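PDB 6IJ2: EAL domain protein from Vibrio cholerae serotype O1, which hydrolyses the cyclic dinucleotides c-di-GMP and cGAMP as an EAL-type phosphodiesterase, here holding the linear product 5'-pGpG together with calcium. Local coordinates for residues M28-I33 and A81-L86; Y44-R49 and S90-N95; L86-K91 and E245-V250; I125-T130 and L151-A156. The protein carries 1 engineered substitution. All blocks are in the same frame, centred on the assembly; numbering follows the deposited sequence.

Contact 1. Residues M28-I33 and A81-L86. With nucleotides of chain B.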
# COMPACT_ATOMS: atom_id res chain seq x y z
N MET A 28 19.19 21.33 8.68
CA MET A 28 18.81 19.96 8.98
C MET A 28 18.75 19.72 10.48
O MET A 28 19.52 20.29 11.25
CB MET A 28 19.77 18.95 8.36
CG MET A 28 19.75 18.88 6.86
SD MET A 28 18.22 18.15 6.22
CE MET A 28 18.25 18.91 4.60
N ALA A 29 17.81 18.87 10.86
CA ALA A 29 17.81 18.17 12.13
C ALA A 29 18.17 16.71 11.87
O ALA A 29 18.14 16.24 10.73
CB ALA A 29 16.45 18.27 12.84
N PHE A 30 18.53 16.00 12.93
CA PHE A 30 18.96 14.61 12.82
C PHE A 30 18.27 13.79 13.90
O PHE A 30 18.19 14.22 15.06
CB PHE A 30 20.51 14.47 12.93
CG PHE A 30 21.24 15.17 11.83
CD1 PHE A 30 21.47 14.53 10.62
CD2 PHE A 30 21.66 16.48 11.98
CE1 PHE A 30 22.14 15.18 9.58
CE2 PHE A 30 22.33 17.14 10.95
CZ PHE A 30 22.56 16.49 9.75
N GLN A 31 17.79 12.61 13.53
CA GLN A 31 17.14 11.74 14.49
C GLN A 31 17.82 10.38 14.47
O GLN A 31 17.95 9.77 13.39
CB GLN A 31 15.64 11.59 14.20
CG GLN A 31 14.94 10.76 15.27
CD GLN A 31 13.46 10.60 15.02
OE1 GLN A 31 13.04 10.52 13.87
NE2 GLN A 31 12.66 10.55 16.09
N PRO A 32 18.25 9.86 15.62
CA PRO A 32 19.00 8.59 15.61
C PRO A 32 18.14 7.37 15.33
O PRO A 32 16.96 7.29 15.67
CB PRO A 32 19.60 8.53 17.02
CG PRO A 32 18.70 9.35 17.86
CD PRO A 32 18.19 10.46 16.96
N ILE A 33 18.77 6.40 14.66
CA ILE A 33 18.26 5.06 14.47
C ILE A 33 19.10 4.17 15.37
O ILE A 33 20.32 4.20 15.29
CB ILE A 33 18.38 4.63 12.99
CG1 ILE A 33 17.54 5.55 12.10
CG2 ILE A 33 17.98 3.16 12.80
CD1 ILE A 33 17.88 5.43 10.61
N ALA A 81 27.10 17.86 4.72
CA ALA A 81 28.03 18.83 5.31
C ALA A 81 27.86 18.91 6.82
O ALA A 81 28.85 18.97 7.56
CB ALA A 81 27.83 20.20 4.67
N LEU A 82 26.61 18.92 7.30
CA LEU A 82 26.37 19.00 8.73
C LEU A 82 26.80 17.72 9.42
O LEU A 82 27.40 17.76 10.50
CB LEU A 82 24.90 19.27 9.03
CG LEU A 82 24.47 20.66 9.45
CD1 LEU A 82 22.94 20.73 9.58
CD2 LEU A 82 25.14 21.09 10.75
N ALA A 83 26.46 16.57 8.84
CA ALA A 83 26.84 15.30 9.45
C ALA A 83 28.35 15.20 9.58
O ALA A 83 28.86 14.74 10.61
CB ALA A 83 26.29 14.14 8.62
N ALA A 84 29.08 15.65 8.56
CA ALA A 84 30.53 15.71 8.66
C ALA A 84 30.96 16.68 9.75
O ALA A 84 31.77 16.33 10.62
CB ALA A 84 31.12 16.12 7.31
N LYS A 85 30.40 17.89 9.72
CA LYS A 85 30.77 18.91 10.71
C LYS A 85 30.53 18.43 12.13
O LYS A 85 31.31 18.73 13.04
CB LYS A 85 29.99 20.20 10.42
CG LYS A 85 29.99 21.21 11.56
CD LYS A 85 29.01 22.34 11.28
CE LYS A 85 28.87 23.26 12.49
NZ LYS A 85 28.33 22.54 13.68
N LEU A 86 29.45 17.65 12.33
CA LEU A 86 29.07 17.12 13.63
C LEU A 86 29.80 15.84 14.00
O LEU A 86 29.64 15.35 15.12
CB LEU A 86 27.55 16.87 13.67
CG LEU A 86 26.68 18.12 13.58
CD1 LEU A 86 25.21 17.75 13.32
CD2 LEU A 86 26.80 18.95 14.84
OP3 G B 1 8.61 8.67 7.58
P G B 1 8.68 10.06 7.21
OP1 G B 1 9.99 10.42 6.78
OP2 G B 1 7.60 10.26 6.29
O5' G B 1 8.30 10.79 8.55
C5' G B 1 9.28 11.44 9.35
C4' G B 1 8.60 12.33 10.37
O4' G B 1 8.26 11.54 11.53
C3' G B 1 9.42 13.51 10.89
O3' G B 1 8.70 14.73 10.89
C2' G B 1 9.71 13.12 12.34
O2' G B 1 9.78 14.18 13.25
C1' G B 1 8.48 12.30 12.68
N9 G B 1 8.69 11.40 13.80
C8 G B 1 9.85 10.73 14.11
N7 G B 1 9.73 9.98 15.17
C5 G B 1 8.41 10.15 15.57
C6 G B 1 7.70 9.58 16.65
O6 G B 1 8.10 8.81 17.51
N1 G B 1 6.39 10.03 16.70
C2 G B 1 5.83 10.91 15.80
N2 G B 1 4.55 11.20 16.00
N3 G B 1 6.48 11.43 14.78
C4 G B 1 7.76 11.01 14.72
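Strand 28-33 passes over the last turn of helix 68-85, taken over residues 81-85, at 62°, the short axes 9.9 Å apart, so that Met28 and Phe30 face Leu82 and Ala83. No hydrogen bond joins the two segments, and the contact rests on apolar packing. Phe30 carries most of it. Its CG stands anti to the carbonyl carbon (chi1 -63°), which sends the ring off the strand into the groove between Leu82, Ala83 and Leu86. Leu82 CB meets the rim of the ring, 3.7 Å from Phe30 CZ, while Leu86 CD1 approaches Phe30 CE2 obliquely at 3.8 Å. Ala83 suits its place because its lone methyl lets the helix backbone come close: Ala83 N lies 4.0 Å from Phe30 CZ.

This is the packing of a strand against a helix in the EAL domain, a modified TIM barrel in which strand 27-35 runs antiparallel to strand 41-49 and also borders strand 233-244. Leu92 and Leu247 add further hydrophobic cover to Phe30. Met28 touches the helix with the root of its side chain, its CB 3.8 Å from Leu82 CD1. Beyond CG the chain bends (chi2 -70°) and leads the thioether away, past Val48 to a guanine base.

Ala29 points away from the helix, and Gln31, too distant to touch it, lies by the nucleotide instead. Its NE2 makes a close approach, not a hydrogen bond, 3.1 Å from N7 of G1 of chain B. The amide is steadied from both ends, OE1 accepting from Gln235 and NE2 donating to the carbonyl of Ala240.

Contact 2. Residues Y44-R49 and S90-N95. With CA (calcium ion), chain J; nucleotides of chain B.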
# COMPACT_ATOMS: atom_id res chain seq x y z
N TYR A 44 21.63 8.22 11.58
CA TYR A 44 20.69 9.31 11.80
C TYR A 44 19.96 9.65 10.52
O TYR A 44 20.58 9.68 9.45
CB TYR A 44 21.41 10.60 12.29
CG TYR A 44 22.01 10.51 13.66
CD1 TYR A 44 23.23 9.88 13.87
CD2 TYR A 44 21.36 11.06 14.76
CE1 TYR A 44 23.78 9.79 15.12
CE2 TYR A 44 21.91 10.98 16.02
CZ TYR A 44 23.12 10.34 16.19
OH TYR A 44 23.68 10.25 17.45
N GLU A 45 18.66 9.91 10.62
CA GLU A 45 17.90 10.43 9.50
C GLU A 45 17.99 11.95 9.51
O GLU A 45 17.81 12.58 10.56
CB GLU A 45 16.44 9.97 9.56
CG GLU A 45 15.64 10.52 8.40
CD GLU A 45 14.19 10.12 8.41
OE1 GLU A 45 13.70 9.54 9.41
OE2 GLU A 45 13.54 10.38 7.37
N ALA A 46 18.34 12.53 8.35
CA ALA A 46 18.36 13.98 8.18
C ALA A 46 16.96 14.48 7.83
O ALA A 46 16.30 13.94 6.93
CB ALA A 46 19.35 14.38 7.09
N LEU A 47 16.51 15.53 8.51
CA LEU A 47 15.16 16.06 8.37
C LEU A 47 15.22 17.56 8.20
O LEU A 47 15.87 18.25 9.00
CB LEU A 47 14.31 15.72 9.60
CG LEU A 47 14.13 14.22 9.84
CD1 LEU A 47 13.70 14.01 11.27
CD2 LEU A 47 13.08 13.65 8.88
N VAL A 48 14.53 18.07 7.19
CA VAL A 48 14.61 19.49 6.85
C VAL A 48 13.99 20.34 7.95
O VAL A 48 12.96 19.98 8.55
CB VAL A 48 13.94 19.72 5.49
CG1 VAL A 48 12.84 20.75 5.58
CG2 VAL A 48 14.96 20.11 4.45
N ARG A 49 14.60 21.50 8.22
CA ARG A 49 14.11 22.46 9.20
C ARG A 49 14.41 23.85 8.69
O ARG A 49 15.35 24.05 7.91
CB ARG A 49 14.77 22.29 10.58
CG ARG A 49 14.46 20.99 11.30
CD ARG A 49 12.98 20.91 11.67
NE ARG A 49 12.69 19.69 12.41
CZ ARG A 49 12.31 18.56 11.84
NH1 ARG A 49 12.06 17.48 12.58
NH2 ARG A 49 12.18 18.49 10.53
N SER A 90 28.59 6.93 11.64
CA SER A 90 27.68 5.87 11.24
C SER A 90 26.88 6.33 10.01
O SER A 90 27.32 7.23 9.28
CB SER A 90 26.80 5.49 12.43
OG SER A 90 25.98 6.57 12.84
N LYS A 91 25.72 5.73 9.79
CA LYS A 91 24.96 5.97 8.56
C LYS A 91 24.24 7.31 8.58
O LYS A 91 23.77 7.77 9.63
CB LYS A 91 23.96 4.83 8.33
CG LYS A 91 24.63 3.46 8.14
CD LYS A 91 24.91 3.16 6.68
CE LYS A 91 25.64 1.83 6.52
NZ LYS A 91 24.84 0.70 7.05
N LEU A 92 24.18 7.95 7.41
CA LEU A 92 23.37 9.14 7.17
C LEU A 92 22.24 8.76 6.22
O LEU A 92 22.49 8.31 5.10
CB LEU A 92 24.23 10.27 6.60
CG LEU A 92 23.47 11.53 6.17
CD1 LEU A 92 22.80 12.19 7.38
CD2 LEU A 92 24.33 12.50 5.40
N SER A 93 21.00 8.96 6.66
CA SER A 93 19.82 8.56 5.88
C SER A 93 19.11 9.81 5.40
O SER A 93 18.78 10.69 6.20
CB SER A 93 18.88 7.69 6.71
OG SER A 93 17.94 7.03 5.87
N ILE A 94 18.90 9.90 4.09
CA ILE A 94 18.37 11.10 3.45
C ILE A 94 17.07 10.75 2.76
O ILE A 94 16.98 9.72 2.09
CB ILE A 94 19.37 11.71 2.44
CG1 ILE A 94 20.67 12.06 3.16
CG2 ILE A 94 18.78 12.96 1.78
CD1 ILE A 94 21.83 12.34 2.22
N ASN A 95 16.08 11.61 2.93
CA ASN A 95 14.79 11.40 2.28
C ASN A 95 14.87 11.81 0.82
O ASN A 95 15.33 12.92 0.51
CB ASN A 95 13.70 12.21 2.99
CG ASN A 95 13.35 11.66 4.36
OD1 ASN A 95 12.62 10.68 4.47
ND2 ASN A 95 13.87 12.29 5.40
CA CA J . 11.92 9.12 6.12
P G B 2 9.27 15.96 10.20
OP1 G B 2 10.66 16.02 10.50
OP2 G B 2 8.43 17.05 10.55
O5' G B 2 9.06 15.67 8.67
C5' G B 2 7.80 15.85 8.04
C4' G B 2 7.85 15.30 6.64
O4' G B 2 8.89 15.98 5.90
C3' G B 2 8.16 13.81 6.53
O3' G B 2 7.34 13.17 5.57
C2' G B 2 9.59 13.78 6.01
O2' G B 2 9.94 12.67 5.23
C1' G B 2 9.62 15.05 5.16
N9 G B 2 10.98 15.54 5.03
C8 G B 2 11.81 15.96 6.04
N7 G B 2 13.00 16.27 5.62
C5 G B 2 12.96 16.02 4.26
C6 G B 2 13.96 16.17 3.28
O6 G B 2 15.12 16.55 3.41
N1 G B 2 13.50 15.82 2.02
C2 G B 2 12.24 15.36 1.75
N2 G B 2 11.98 15.06 0.48
N3 G B 2 11.29 15.23 2.66
C4 G B 2 11.72 15.57 3.88
O HOH W 1 11.59 8.27 8.25
O HOH W 2 16.42 14.08 4.36
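Glu45 and Asn95 stand on neighbouring parallel strands, and both reach one calcium ion at the active site of the EAL barrel; Glu45, Ala46 and Leu47 spell the signature that names the family. The tight part lies here. An extended chain, with CG anti to the backbone N (chi1 179°), brings Glu45 OE2 to 2.4 Å from the calcium, and Asn95 OD1 binds it at the same length. Asn95 ND2 also donates to Glu45 OE2 over 2.8 Å, meeting the anti side of the carboxylate with the two planes turned 42° apart. An asparagine fits because one amide supplies both a metal ligand and a donor that fixes the glutamate. Glu128 and Asp158 complete the protein ligands.

The backbones are zipped by three bonds, among them Ala46 N to Ser93 O at 2.9 Å. On the face covered by helix 68-85, Ala46 CB rests 4.1 Å from Leu92 CD1.

Ser90 and Lys91 are partly exposed and touch little with their side chains, though Tyr44 N still bonds Lys91 O. Beyond Ser93 the link loosens: Asn95 ND2 reaches Ala46 O only weakly, and a water joins Ala46 O, Asn95 N and O6 of G2 of chain B.

Past the signature, the chain grips the product: Val48 N donates to N7 of G2 of chain B in a nearly straight bond (175°), while Arg49 NH1 and NH2 both hold that nucleotide's OP1, each at 2.9 Å.

Contact 3. Residues L86-K91 and E245-V250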
# COMPACT_ATOMS: atom_id res chain seq x y z
N LEU A 86 29.45 17.65 12.33
CA LEU A 86 29.07 17.12 13.63
C LEU A 86 29.80 15.84 14.00
O LEU A 86 29.64 15.35 15.12
CB LEU A 86 27.55 16.87 13.67
CG LEU A 86 26.68 18.12 13.58
CD1 LEU A 86 25.21 17.75 13.32
CD2 LEU A 86 26.80 18.95 14.84
N GLY A 87 30.60 15.28 13.09
CA GLY A 87 31.40 14.12 13.41
C GLY A 87 30.67 12.79 13.30
O GLY A 87 31.01 11.84 14.02
N LEU A 88 29.68 12.71 12.43
CA LEU A 88 28.95 11.46 12.24
C LEU A 88 29.84 10.39 11.61
O LEU A 88 30.44 10.62 10.56
CB LEU A 88 27.72 11.71 11.37
CG LEU A 88 26.82 10.50 11.14
CD1 LEU A 88 26.38 9.92 12.48
CD2 LEU A 88 25.63 10.88 10.29
N THR A 89 29.94 9.23 12.27
CA THR A 89 30.74 8.12 11.75
C THR A 89 29.91 6.88 11.42
O THR A 89 30.47 5.90 10.92
CB THR A 89 31.86 7.76 12.73
OG1 THR A 89 31.32 7.40 14.01
CG2 THR A 89 32.81 8.96 12.91
N SER A 90 28.59 6.93 11.64
CA SER A 90 27.68 5.87 11.24
C SER A 90 26.88 6.33 10.01
O SER A 90 27.32 7.23 9.28
CB SER A 90 26.80 5.49 12.43
OG SER A 90 25.98 6.57 12.84
N LYS A 91 25.72 5.73 9.79
CA LYS A 91 24.96 5.97 8.56
C LYS A 91 24.24 7.31 8.58
O LYS A 91 23.77 7.77 9.63
CB LYS A 91 23.96 4.83 8.33
CG LYS A 91 24.63 3.46 8.14
CD LYS A 91 24.91 3.16 6.68
CE LYS A 91 25.64 1.83 6.52
NZ LYS A 91 24.84 0.70 7.05
N GLU A 245 20.34 20.70 14.03
CA GLU A 245 21.77 20.85 13.75
C GLU A 245 22.62 20.15 14.81
O GLU A 245 23.68 20.62 15.21
CB GLU A 245 22.15 22.33 13.63
CG GLU A 245 21.45 23.03 12.47
CD GLU A 245 22.06 24.38 12.11
OE1 GLU A 245 22.42 25.15 13.03
OE2 GLU A 245 22.17 24.68 10.90
N SER A 246 22.16 18.98 15.26
CA SER A 246 22.88 18.24 16.28
C SER A 246 22.58 16.76 16.15
O SER A 246 21.62 16.35 15.49
CB SER A 246 22.53 18.73 17.69
OG SER A 246 21.15 18.57 17.94
N LEU A 247 23.43 15.95 16.78
CA LEU A 247 23.27 14.49 16.84
C LEU A 247 22.77 14.12 18.23
O LEU A 247 23.59 14.01 19.16
CB LEU A 247 24.58 13.78 16.52
CG LEU A 247 25.19 14.12 15.16
CD1 LEU A 247 26.51 13.38 14.95
CD2 LEU A 247 24.19 13.80 14.03
N PRO A 248 21.47 13.94 18.42
CA PRO A 248 20.94 13.71 19.77
C PRO A 248 21.46 12.42 20.38
O PRO A 248 21.75 11.45 19.68
CB PRO A 248 19.42 13.62 19.55
CG PRO A 248 19.17 14.27 18.23
CD PRO A 248 20.40 14.07 17.41
N SER A 249 21.58 12.44 21.71
CA SER A 249 21.88 11.24 22.48
C SER A 249 20.61 10.44 22.69
O SER A 249 19.50 10.98 22.71
CB SER A 249 22.48 11.62 23.83
OG SER A 249 21.58 12.43 24.56
N VAL A 250 20.78 9.13 22.86
CA VAL A 250 19.66 8.21 23.02
C VAL A 250 19.35 8.01 24.49
O VAL A 250 20.25 7.91 25.33
CB VAL A 250 19.96 6.87 22.32
CG1 VAL A 250 19.01 5.78 22.79
CG2 VAL A 250 19.84 7.06 20.83
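Leu86 and Leu247 pack where two loops meet at the surface of the EAL barrel, one leaving helix 68-85 through a Schellman motif, the other following the last strand, 233-244. Leu247 holds its CG anti to the carbonyl carbon (chi1 -58°), which aims the isobutyl group at the helix end. There CD1 settles against backbone and side chain together, 3.7 Å from Leu86 O and 3.9 Å from Leu86 CB. The same methyl reaches Leu88 CB at 4.1 Å, so one branch of Leu247 touches both leucines. The fork of a leucine suits the place, letting CD1 cover the helix end while CG and CD2 stay against Leu86 CD1.

Leu88 adopts a different rotamer, CG anti to the backbone N (chi1 -177°), and its CD1 goes on to the Tyr44 ring. Between the leucines the chain turns at Gly87, whose positive phi of 84° would jam a side chain against the carbonyl of Leu86.

The tips of Leu86 also meet backbone. CD1 lies 3.8 Å from Ser246 CA, beside a residue whose own CB points away. Glu245 likewise directs its carboxylate elsewhere, OE2 being bonded to Thr27 OG1; its carbonyl O is in van der Waals contact with Leu86 CD2, 3.6 Å away.

Contact 4. Residues I125-T130 and L151-A156. With CA (calcium ion), chain L; CA (calcium ion), chain J.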
# COMPACT_ATOMS: atom_id res chain seq x y z
N ILE A 125 25.87 6.36 3.21
CA ILE A 125 24.72 7.19 2.88
C ILE A 125 23.57 6.28 2.45
O ILE A 125 23.74 5.44 1.56
CB ILE A 125 25.06 8.23 1.79
CG1 ILE A 125 26.13 9.20 2.30
CG2 ILE A 125 23.80 9.00 1.35
CD1 ILE A 125 26.68 10.12 1.22
N MET A 126 22.42 6.44 3.09
CA MET A 126 21.21 5.67 2.78
C MET A 126 20.15 6.62 2.27
O MET A 126 19.94 7.68 2.86
CB MET A 126 20.68 4.91 3.99
CG MET A 126 19.41 4.10 3.68
SD MET A 126 19.00 2.81 4.86
CE MET A 126 18.41 3.76 6.27
N PHE A 127 19.49 6.26 1.17
CA PHE A 127 18.41 7.07 0.63
C PHE A 127 17.08 6.38 0.92
O PHE A 127 16.93 5.19 0.64
CB PHE A 127 18.58 7.30 -0.87
CG PHE A 127 19.56 8.40 -1.18
CD1 PHE A 127 19.17 9.73 -1.06
CD2 PHE A 127 20.87 8.12 -1.55
CE1 PHE A 127 20.07 10.74 -1.32
CE2 PHE A 127 21.76 9.14 -1.82
CZ PHE A 127 21.37 10.44 -1.70
N GLU A 128 16.15 7.13 1.49
CA GLU A 128 14.81 6.62 1.81
C GLU A 128 13.84 7.04 0.72
O GLU A 128 13.74 8.22 0.39
CB GLU A 128 14.34 7.13 3.17
CG GLU A 128 15.36 6.89 4.26
CD GLU A 128 14.85 7.26 5.63
OE1 GLU A 128 15.60 7.04 6.60
OE2 GLU A 128 13.70 7.75 5.74
N PHE A 129 13.12 6.06 0.18
CA PHE A 129 12.31 6.25 -1.02
C PHE A 129 10.84 6.28 -0.65
O PHE A 129 10.33 5.34 -0.02
CB PHE A 129 12.60 5.14 -2.04
CG PHE A 129 13.91 5.32 -2.77
CD1 PHE A 129 15.09 4.86 -2.21
CD2 PHE A 129 13.95 5.93 -4.01
CE1 PHE A 129 16.30 5.02 -2.87
CE2 PHE A 129 15.16 6.09 -4.68
CZ PHE A 129 16.34 5.64 -4.10
N THR A 130 10.17 7.37 -1.03
CA THR A 130 8.73 7.53 -0.94
C THR A 130 8.19 7.78 -2.34
O THR A 130 8.77 8.55 -3.11
CB THR A 130 8.33 8.70 -0.03
OG1 THR A 130 8.87 8.51 1.29
CG2 THR A 130 6.81 8.81 0.07
N LEU A 151 25.90 2.32 -7.39
CA LEU A 151 26.91 3.30 -7.01
C LEU A 151 27.45 3.08 -5.61
O LEU A 151 28.45 3.71 -5.25
CB LEU A 151 26.34 4.72 -7.12
CG LEU A 151 25.96 5.19 -8.52
CD1 LEU A 151 25.60 6.66 -8.49
CD2 LEU A 151 27.08 4.93 -9.51
N GLY A 152 26.81 2.23 -4.80
CA GLY A 152 27.27 1.96 -3.45
C GLY A 152 26.38 2.48 -2.35
O GLY A 152 26.63 2.18 -1.17
N PHE A 153 25.34 3.24 -2.67
CA PHE A 153 24.42 3.75 -1.66
C PHE A 153 23.63 2.63 -1.01
O PHE A 153 23.34 1.60 -1.63
CB PHE A 153 23.45 4.76 -2.28
CG PHE A 153 24.10 6.03 -2.71
CD1 PHE A 153 24.54 6.95 -1.77
CD2 PHE A 153 24.31 6.30 -4.06
CE1 PHE A 153 25.16 8.12 -2.16
CE2 PHE A 153 24.94 7.47 -4.45
CZ PHE A 153 25.36 8.38 -3.51
N GLN A 154 23.29 2.83 0.26
CA GLN A 154 22.25 2.03 0.89
C GLN A 154 20.88 2.61 0.52
O GLN A 154 20.76 3.80 0.21
CB GLN A 154 22.43 2.01 2.41
CG GLN A 154 23.67 1.24 2.88
CD GLN A 154 23.52 -0.26 2.69
OE1 GLN A 154 22.61 -0.87 3.24
NE2 GLN A 154 24.40 -0.84 1.89
N THR A 155 19.87 1.75 0.48
CA THR A 155 18.52 2.15 0.10
C THR A 155 17.49 1.61 1.08
O THR A 155 17.67 0.53 1.66
CB THR A 155 18.15 1.66 -1.31
OG1 THR A 155 18.11 0.23 -1.32
CG2 THR A 155 19.19 2.15 -2.33
N ALA A 156 16.38 2.34 1.20
CA ALA A 156 15.28 1.95 2.07
C ALA A 156 13.95 2.35 1.46
O ALA A 156 13.83 3.41 0.84
CB ALA A 156 15.38 2.61 3.46
CA CA L . 7.91 9.53 3.69
CA CA J . 11.92 9.12 6.12
O HOH W 1 11.59 8.27 8.25
O HOH W 3 8.09 11.76 2.86
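Phe127 and Phe153 both place CG anti to the carbonyl carbon (chi1 -80° and -68°), which swings the two rings together on the helix-facing side of a beta-alpha-beta unit, where strand 125-129 is joined to strand 154-160 through helix 139-151. The pair is T-shaped, with planes at 73° and centroids 5.1 Å apart: the edge of Phe127 comes over the face of Phe153, Phe127 CE2 standing 3.5 Å from Phe153 CD1. Ile125 lies alongside the same ring, its CG2 3.8 Å from Phe153 CD1, and Tyr148 of the crossover helix adds a third aromatic. Gly152 ends that helix in a Schellman motif, its positive phi turning the chain toward the second strand.

Four backbone bonds zip the parallel strands, ending with Phe129 N to Ala156 O at 2.8 Å. On the face toward the barrel interior, shared with Glu128, Ala156 leaves room for its longer neighbour, its CB meeting Met126 SD at 3.9 Å.

Toward the C-terminal end of strand 125-129 the chemistry turns to metal binding. Ser93 OG and a salt bridge from Lys179 hold Glu128 OE1, fixing the carboxylate's rotation. Thr130 OG1 binds another calcium, and the extended Glu128 chain puts OE2 2.3 Å from the calcium of Glu45, Asn95 and Asp158.

Contacts 1, 2 and 4 are buried and all reach one sheet, whereas contact 3 joins two loops at the surface. Contacts 1 and 2 lie side by side through neighbouring strands 27-35 and 41-49, and contact 2 meets contact 4 where strands 91-96 and 125-129 pair; these two share one calcium ion and a water bound to it. Contact 1 is hydrophobic where strand meets helix, and contact 3, sharing Leu86, extends that apolar patch outward without polar bonds between its segments. Contacts 2 and 4 combine backbone hydrogen bonds with metal ligands on the inner face and mostly apolar packing on the outer, though Met126 and Ala156 lie inward too.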